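Local coordinates for protein pseudoalteromonas arctica PAMC 21717 (Pseudoalteromonas arctica, PDB 5YL7) that cleaves peptide bonds in proteins as a cold-active, calcium-binding serine protease of the subtilase family, at residues D145-A150 and S180-A185; G19-P24 and V242-G247; V167-L172 and H286-A291. One frame throughout, in Å; residues are numbered along the deposited sequence.

Contact 1 (D145-A150 and S180-A185)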
loop_
_atom_site.group_PDB
_atom_site.type_symbol
_atom_site.label_atom_id
_atom_site.label_comp_id
_atom_site.label_asym_id
_atom_site.label_seq_id
_atom_site.Cartn_x
_atom_site.Cartn_y
_atom_site.Cartn_z
ATOM N N ASP A 145 -6.907 15.552 0.581
ATOM C CA ASP A 145 -6.221 16.249 1.654
ATOM C C ASP A 145 -5.135 15.378 2.327
ATOM O O ASP A 145 -4.087 15.829 2.741
ATOM C CB ASP A 145 -7.217 16.814 2.633
ATOM C CG ASP A 145 -7.942 18.021 2.131
ATOM O OD1 ASP A 145 -7.447 18.668 1.158
ATOM O OD2 ASP A 145 -8.944 18.395 2.776
ATOM N N GLY A 146 -5.451 14.060 2.398
ATOM C CA GLY A 146 -4.451 13.143 2.867
ATOM C C GLY A 146 -3.156 13.096 2.047
ATOM O O GLY A 146 -2.067 13.056 2.576
ATOM N N ILE A 147 -3.385 13.102 0.715
ATOM C CA ILE A 147 -2.227 13.119 -0.219
ATOM C C ILE A 147 -1.411 14.389 -0.005
ATOM O O ILE A 147 -0.188 14.330 0.161
ATOM C CB ILE A 147 -2.715 13.082 -1.668
ATOM C CG1 ILE A 147 -3.438 11.718 -1.985
ATOM C CG2 ILE A 147 -1.625 13.392 -2.637
ATOM C CD1 ILE A 147 -4.214 11.708 -3.287
ATOM N N ILE A 148 -2.114 15.507 0.052
ATOM C CA ILE A 148 -1.397 16.806 0.262
ATOM C C ILE A 148 -0.596 16.794 1.565
ATOM O O ILE A 148 0.618 17.053 1.572
ATOM C CB ILE A 148 -2.426 17.956 0.245
ATOM C CG1 ILE A 148 -3.044 18.093 -1.138
ATOM C CG2 ILE A 148 -1.735 19.282 0.692
ATOM C CD1 ILE A 148 -4.314 18.882 -1.121
ATOM N N TRP A 149 -1.309 16.456 2.652
ATOM C CA TRP A 149 -0.639 16.506 3.972
ATOM C C TRP A 149 0.525 15.525 4.061
ATOM O O TRP A 149 1.556 15.778 4.662
ATOM C CB TRP A 149 -1.709 16.271 5.069
ATOM C CG TRP A 149 -1.176 16.380 6.470
ATOM C CD1 TRP A 149 -1.018 17.558 7.209
ATOM C CD2 TRP A 149 -0.688 15.330 7.306
ATOM N NE1 TRP A 149 -0.513 17.224 8.426
ATOM C CE2 TRP A 149 -0.251 15.899 8.525
ATOM C CE3 TRP A 149 -0.542 13.958 7.141
ATOM C CZ2 TRP A 149 0.235 15.140 9.561
ATOM C CZ3 TRP A 149 0.002 13.243 8.186
ATOM C CH2 TRP A 149 0.394 13.839 9.371
ATOM N N ALA A 150 0.308 14.310 3.527
ATOM C CA ALA A 150 1.299 13.260 3.592
ATOM C C ALA A 150 2.597 13.709 2.972
ATOM O O ALA A 150 3.689 13.331 3.417
ATOM C CB ALA A 150 0.854 12.051 2.850
ATOM N N SER A 180 -10.446 16.251 -10.743
ATOM C CA SER A 180 -9.529 17.366 -10.646
ATOM C C SER A 180 -9.026 17.510 -9.183
ATOM O O SER A 180 -7.873 17.846 -9.036
ATOM C CB SER A 180 -10.166 18.723 -10.977
ATOM O OG SER A 180 -10.341 18.680 -12.382
ATOM N N THR A 181 -9.841 17.281 -8.173
ATOM C CA THR A 181 -9.427 17.427 -6.776
ATOM C C THR A 181 -8.265 16.408 -6.552
ATOM O O THR A 181 -7.295 16.747 -5.916
ATOM C CB THR A 181 -10.606 17.070 -5.878
ATOM O OG1 THR A 181 -11.648 18.046 -6.125
ATOM C CG2 THR A 181 -10.278 17.111 -4.388
ATOM N N THR A 182 -8.426 15.174 -7.018
ATOM C CA THR A 182 -7.405 14.172 -6.817
ATOM C C THR A 182 -6.125 14.511 -7.608
ATOM O O THR A 182 -5.039 14.418 -7.054
ATOM C CB THR A 182 -7.908 12.795 -7.185
ATOM O OG1 THR A 182 -9.155 12.578 -6.461
ATOM C CG2 THR A 182 -6.924 11.727 -6.859
ATOM N N GLN A 183 -6.240 14.859 -8.877
ATOM C CA GLN A 183 -5.065 15.175 -9.671
ATOM C C GLN A 183 -4.346 16.365 -9.085
ATOM O O GLN A 183 -3.117 16.371 -9.049
ATOM C CB GLN A 183 -5.463 15.439 -11.119
ATOM C CG GLN A 183 -4.275 15.624 -12.035
ATOM C CD GLN A 183 -3.470 14.344 -12.173
ATOM O OE1 GLN A 183 -3.990 13.328 -12.768
ATOM N NE2 GLN A 183 -2.253 14.290 -11.695
ATOM N N ASN A 184 -5.061 17.353 -8.617
ATOM C CA ASN A 184 -4.417 18.521 -7.969
ATOM C C ASN A 184 -3.556 18.121 -6.788
ATOM O O ASN A 184 -2.438 18.575 -6.568
ATOM C CB ASN A 184 -5.464 19.574 -7.533
ATOM C CG ASN A 184 -6.072 20.372 -8.643
ATOM O OD1 ASN A 184 -5.547 20.452 -9.728
ATOM N ND2 ASN A 184 -7.216 20.927 -8.341
ATOM N N ALA A 185 -4.139 17.222 -5.972
ATOM C CA ALA A 185 -3.403 16.720 -4.788
ATOM C C ALA A 185 -2.123 15.946 -5.162
ATOM O O ALA A 185 -1.058 16.129 -4.579
ATOM C CB ALA A 185 -4.346 15.919 -3.929
#
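Ile147 and Ile148 hold the methyl of Ala185 between them, and nearly all of the contact is apolar. Ile148 presents its CG1 methylene, 3.8 Å from Ala185 CB, with CD1 of the same branch close behind. Ile147 approaches with its other branch: CG2 lies 3.9 Å from Ala185 CB. Both isoleucines share one rotamer, CG2 anti to the backbone N (chi1 -65° in Ile147), so their successive places on the helix decide which branch touches: Ile147 has its CB turned to the other helix, Ile148 stands off to one flank. CG1 of Ile147 carries CD1 towards Thr182, whose CG2 methyl is at a loose 4.5 Å from Ile147 CD1. Threonine suits this spot because its methyl faces the isoleucine while its OG1 is hydrogen-bonded to Ser179 OG.

A second kind of contact sets methyl against backbone. CG2 of Ile147 rests 3.4 Å from Ala185 O, so the residue touches both the side chain and the carbonyl of the alanine. Having a single methyl, Ala185 lets the helices come near, and the CA atoms of Ile148 and Ala185 are 5.4 Å apart. The two helical segments run almost parallel, their directions 7° apart and their axes 9.0 Å from each other at closest approach.

In this subtilisin-type alpha/beta fold, helix 140-150 lies between strands 126-131 and 167-170 along the chain, helix 180-191 between 167-170 and 195-199. Ile147 also touches Leu40 on strand 36-41 and Ile168 and Met170 on strand 167-170.

Contact 2 (G19-P24 and V242-G247)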
loop_
_atom_site.group_PDB
_atom_site.type_symbol
_atom_site.label_atom_id
_atom_site.label_comp_id
_atom_site.label_asym_id
_atom_site.label_seq_id
_atom_site.Cartn_x
_atom_site.Cartn_y
_atom_site.Cartn_z
ATOM N N GLY A 19 6.633 -15.718 -8.436
ATOM C CA GLY A 19 5.779 -14.567 -8.109
ATOM C C GLY A 19 6.369 -13.622 -7.075
ATOM O O GLY A 19 5.671 -12.639 -6.737
ATOM N N GLY A 20 7.591 -13.794 -6.634
ATOM C CA GLY A 20 8.114 -12.945 -5.604
ATOM C C GLY A 20 8.852 -11.738 -6.084
ATOM O O GLY A 20 9.150 -11.527 -7.246
ATOM N N LEU A 21 9.137 -10.846 -5.102
ATOM C CA LEU A 21 9.700 -9.531 -5.326
ATOM C C LEU A 21 11.223 -9.461 -5.405
ATOM O O LEU A 21 11.795 -8.391 -5.560
ATOM C CB LEU A 21 9.192 -8.558 -4.262
ATOM C CG LEU A 21 8.976 -7.121 -4.667
ATOM C CD1 LEU A 21 7.811 -6.925 -5.609
ATOM C CD2 LEU A 21 8.865 -6.258 -3.426
ATOM N N ASN A 22 11.909 -10.604 -5.195
ATOM C CA ASN A 22 13.367 -10.689 -5.248
ATOM C C ASN A 22 14.004 -9.777 -4.214
ATOM O O ASN A 22 14.962 -9.078 -4.525
ATOM C CB ASN A 22 13.889 -10.405 -6.679
ATOM C CG ASN A 22 15.253 -10.982 -6.932
ATOM O OD1 ASN A 22 15.642 -11.987 -6.303
ATOM N ND2 ASN A 22 15.984 -10.341 -7.827
ATOM N N LEU A 23 13.481 -9.863 -2.988
ATOM C CA LEU A 23 13.937 -9.005 -1.874
ATOM C C LEU A 23 15.260 -9.428 -1.211
ATOM O O LEU A 23 16.025 -8.524 -0.860
ATOM C CB LEU A 23 12.854 -8.855 -0.882
ATOM C CG LEU A 23 11.829 -7.785 -1.286
ATOM C CD1 LEU A 23 10.514 -7.988 -0.535
ATOM C CD2 LEU A 23 12.394 -6.365 -1.068
ATOM N N PRO A 24 15.536 -10.729 -0.982
ATOM C CA PRO A 24 16.753 -10.994 -0.180
ATOM C C PRO A 24 17.998 -10.363 -0.719
ATOM O O PRO A 24 18.789 -9.769 0.118
ATOM C CB PRO A 24 16.774 -12.538 -0.210
ATOM C CG PRO A 24 15.322 -12.938 -0.179
ATOM C CD PRO A 24 14.697 -11.920 -1.151
ATOM N N VAL A 242 3.637 -1.229 -13.673
ATOM C CA VAL A 242 4.334 -2.451 -13.216
ATOM C C VAL A 242 3.337 -3.373 -12.550
ATOM O O VAL A 242 2.226 -2.954 -12.215
ATOM C CB VAL A 242 5.470 -2.131 -12.213
ATOM C CG1 VAL A 242 6.527 -1.201 -12.821
ATOM C CG2 VAL A 242 4.910 -1.523 -10.935
ATOM N N ALA A 243 3.760 -4.620 -12.339
ATOM C CA ALA A 243 3.033 -5.543 -11.532
ATOM C C ALA A 243 3.807 -5.951 -10.316
ATOM O O ALA A 243 5.036 -5.913 -10.312
ATOM C CB ALA A 243 2.666 -6.771 -12.340
ATOM N N ALA A 244 3.093 -6.467 -9.323
ATOM C CA ALA A 244 3.733 -7.011 -8.105
ATOM C C ALA A 244 2.804 -8.069 -7.539
ATOM O O ALA A 244 1.597 -8.041 -7.848
ATOM C CB ALA A 244 4.056 -5.897 -7.115
ATOM N N PRO A 245 3.284 -8.932 -6.645
ATOM C CA PRO A 245 2.393 -9.913 -6.055
ATOM C C PRO A 245 1.344 -9.311 -5.197
ATOM O O PRO A 245 1.618 -8.651 -4.190
ATOM C CB PRO A 245 3.388 -10.806 -5.252
ATOM C CG PRO A 245 4.523 -9.958 -5.015
ATOM C CD PRO A 245 4.683 -9.127 -6.223
ATOM N N GLY A 246 0.066 -9.594 -5.509
ATOM C CA GLY A 246 -1.064 -9.346 -4.675
ATOM C C GLY A 246 -1.872 -10.531 -4.234
ATOM O O GLY A 246 -2.814 -10.409 -3.493
ATOM N N GLY A 247 -1.473 -11.698 -4.791
ATOM C CA GLY A 247 -2.088 -12.974 -4.385
ATOM C C GLY A 247 -3.325 -13.326 -5.150
ATOM O O GLY A 247 -4.000 -12.486 -5.732
#
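Leu21 and Pro245 cross at about a right angle where the N-terminal region meets the edge strand 242-245 of the parallel subtilisin-type sheet. The leucine comes from a loop ahead of helix 23-27 and touches with one branch: CD1 lies 3.9 Å from Pro245 CD, at the side of the ring that joins the proline nitrogen. The same methyl reaches Ala244 CB at 4.2 Å, so one branch spans two consecutive residues of the strand. Its chi1 of -146° is well off a staggered value, which suggests a side chain fitted to its surroundings rather than settled in its easiest rotamer. Those surroundings include His286 and Val290 of helix 280-297, and the same helix meets Ala244 through Val287. The short alanine thus suits a place where loop, strand and helix converge.

Proline is apt at the end of this strand. Its ring offers an apolar surface with little freedom to move, and it has no backbone N-H needing a partner. Trp12 and His13 of helix 12-15 also pack on it. Gly19, without a side chain, meets the proline with backbone atoms alone, its CA 6.1 Å from that of Pro245. What it sets against the ring is its carbonyl, which is buried and has no hydrogen-bonding partner: Gly19 O sits 3.3 Å from Pro245 CB and 3.4 Å from Pro245 CG.

Contact 3 (V167-L172 and H286-A291)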
loop_
_atom_site.group_PDB
_atom_site.type_symbol
_atom_site.label_atom_id
_atom_site.label_comp_id
_atom_site.label_asym_id
_atom_site.label_seq_id
_atom_site.Cartn_x
_atom_site.Cartn_y
_atom_site.Cartn_z
ATOM N N VAL A 167 7.299 8.585 -0.078
ATOM C CA VAL A 167 6.472 7.646 -0.890
ATOM C C VAL A 167 5.049 7.721 -0.293
ATOM O O VAL A 167 4.927 7.702 0.934
ATOM C CB VAL A 167 6.996 6.226 -0.790
ATOM C CG1 VAL A 167 6.137 5.257 -1.593
ATOM C CG2 VAL A 167 8.442 6.128 -1.135
ATOM N N ILE A 168 4.045 7.758 -1.150
ATOM C CA ILE A 168 2.629 7.555 -0.745
ATOM C C ILE A 168 2.210 6.244 -1.315
ATOM O O ILE A 168 2.417 5.946 -2.517
ATOM C CB ILE A 168 1.757 8.680 -1.254
ATOM C CG1 ILE A 168 1.946 9.947 -0.351
ATOM C CG2 ILE A 168 0.317 8.318 -1.371
ATOM C CD1 ILE A 168 1.424 11.196 -0.988
ATOM N N ASN A 169 1.530 5.443 -0.504
ATOM C CA ASN A 169 0.789 4.239 -0.947
ATOM C C ASN A 169 -0.684 4.451 -0.825
ATOM O O ASN A 169 -1.188 4.799 0.258
ATOM C CB ASN A 169 1.238 3.013 -0.115
ATOM C CG ASN A 169 0.636 1.747 -0.632
ATOM O OD1 ASN A 169 1.207 1.089 -1.500
ATOM N ND2 ASN A 169 -0.602 1.409 -0.159
ATOM N N MET A 170 -1.421 4.247 -1.909
ATOM C CA MET A 170 -2.892 4.287 -1.918
ATOM C C MET A 170 -3.379 2.981 -2.442
ATOM O O MET A 170 -3.593 2.714 -3.655
ATOM C CB MET A 170 -3.479 5.411 -2.809
ATOM C CG MET A 170 -3.312 6.766 -2.074
ATOM S SD MET A 170 -4.308 8.089 -2.873
ATOM C CE MET A 170 -3.107 8.186 -3.682
ATOM N N SER A 171 -3.762 2.097 -1.510
ATOM C CA SER A 171 -4.386 0.775 -1.785
ATOM C C SER A 171 -5.875 0.971 -1.719
ATOM O O SER A 171 -6.565 0.465 -0.800
ATOM C CB SER A 171 -3.889 -0.212 -0.768
ATOM O OG SER A 171 -2.576 -0.609 -1.042
ATOM N N LEU A 172 -6.436 1.757 -2.605
ATOM C CA LEU A 172 -7.845 2.204 -2.581
ATOM C C LEU A 172 -8.258 2.655 -3.927
ATOM O O LEU A 172 -7.385 2.914 -4.805
ATOM C CB LEU A 172 -8.030 3.296 -1.484
ATOM C CG LEU A 172 -7.238 4.596 -1.726
ATOM C CD1 LEU A 172 -7.887 5.530 -2.779
ATOM C CD2 LEU A 172 -7.051 5.427 -0.471
ATOM N N HIS A 286 4.004 -3.582 -1.893
ATOM C CA HIS A 286 5.294 -4.137 -2.343
ATOM C C HIS A 286 6.034 -3.114 -3.127
ATOM O O HIS A 286 7.279 -2.912 -2.964
ATOM C CB HIS A 286 5.096 -5.420 -3.135
ATOM C CG HIS A 286 4.712 -6.652 -2.343
ATOM N ND1 HIS A 286 3.426 -7.013 -2.054
ATOM C CD2 HIS A 286 5.503 -7.633 -1.780
ATOM C CE1 HIS A 286 3.481 -8.151 -1.362
ATOM N NE2 HIS A 286 4.714 -8.561 -1.197
ATOM N N VAL A 287 5.364 -2.457 -4.074
ATOM C CA VAL A 287 5.991 -1.452 -4.912
ATOM C C VAL A 287 6.365 -0.185 -4.102
ATOM O O VAL A 287 7.467 0.349 -4.329
ATOM C CB VAL A 287 5.102 -1.127 -6.107
ATOM C CG1 VAL A 287 5.699 -0.054 -7.010
ATOM C CG2 VAL A 287 4.783 -2.374 -6.848
ATOM N N ALA A 288 5.530 0.228 -3.186
ATOM C CA ALA A 288 5.859 1.358 -2.325
ATOM C C ALA A 288 7.073 1.036 -1.515
ATOM O O ALA A 288 7.913 1.899 -1.332
ATOM C CB ALA A 288 4.661 1.720 -1.457
ATOM N N GLY A 289 7.162 -0.216 -1.038
ATOM C CA GLY A 289 8.380 -0.564 -0.291
ATOM C C GLY A 289 9.597 -0.512 -1.167
ATOM O O GLY A 289 10.655 -0.031 -0.725
ATOM N N VAL A 290 9.554 -1.006 -2.413
ATOM C CA VAL A 290 10.708 -0.860 -3.306
ATOM C C VAL A 290 11.001 0.566 -3.596
ATOM O O VAL A 290 12.209 0.928 -3.683
ATOM C CB VAL A 290 10.579 -1.771 -4.551
ATOM C CG1 VAL A 290 11.788 -1.610 -5.461
ATOM C CG2 VAL A 290 10.444 -3.227 -4.136
ATOM N N ALA A 291 9.996 1.422 -3.759
ATOM C CA ALA A 291 10.277 2.846 -3.897
ATOM C C ALA A 291 11.071 3.386 -2.710
ATOM O O ALA A 291 11.995 4.217 -2.920
ATOM C CB ALA A 291 8.951 3.607 -4.056
#
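Asn169 puts a polar side chain into an otherwise apolar interface, with its CB carbon 3.9 Å from Ala288 CB. It stands on strand 167-170, near the middle of the parallel sheet of the subtilisin-type fold, and faces helix 280-297. The helical segment runs back along the strand, 179° from its direction and 8.5 Å away between axes. This antiparallel course matches the usual packing of helices on such a sheet.

Alanine suits the helix face because its single methyl lets strand and helix lie close: the CA atoms of Asn169 and Ala288 are 6.0 Å apart. Val167, two residues before Asn169 on the same side of the strand, is forked, and its two methyls meet alanines about one turn apart, CG1 at Ala288 and CG2 at Ala291. With CG1 anti to the backbone N (chi1 179°), this methyl reaches Ala288 CB at 3.8 Å. An alanine here would remove both methyls and would probably open a gap beneath Ala288 and Ala291, letting this part of the helix shift against the sheet.

Farther along, Ser171 centres an inverse gamma turn and donates through OG to the backbone O of Ser281, the likely nucleophile of a Ser-His-Asp triad. At the other end of the contact, Val167 CG2 lies 3.9 Å from Ala291 CB.

Along the chain the six segments run 19-24, 145-150, 167-172, 180-185, 242-247 and 286-291, so contact 1 is nested within the loop closed by contact 2, while contact 3 crosses both. Contact 3 is the hub, its centre about 5 Å from that of the chain. Contacts 1 and 2 lie on opposite sides, 28 Å apart between centres. Strand 167-170 joins contact 3 to contact 1 through Ile168 and Met170, on the sheet face turned from helix 280-297. That helix carries one side of contact 3 and borders contact 2, whose centre lies 13 Å away. One layered core thereby ties outer helices, sheet, central helix and N-terminal region together.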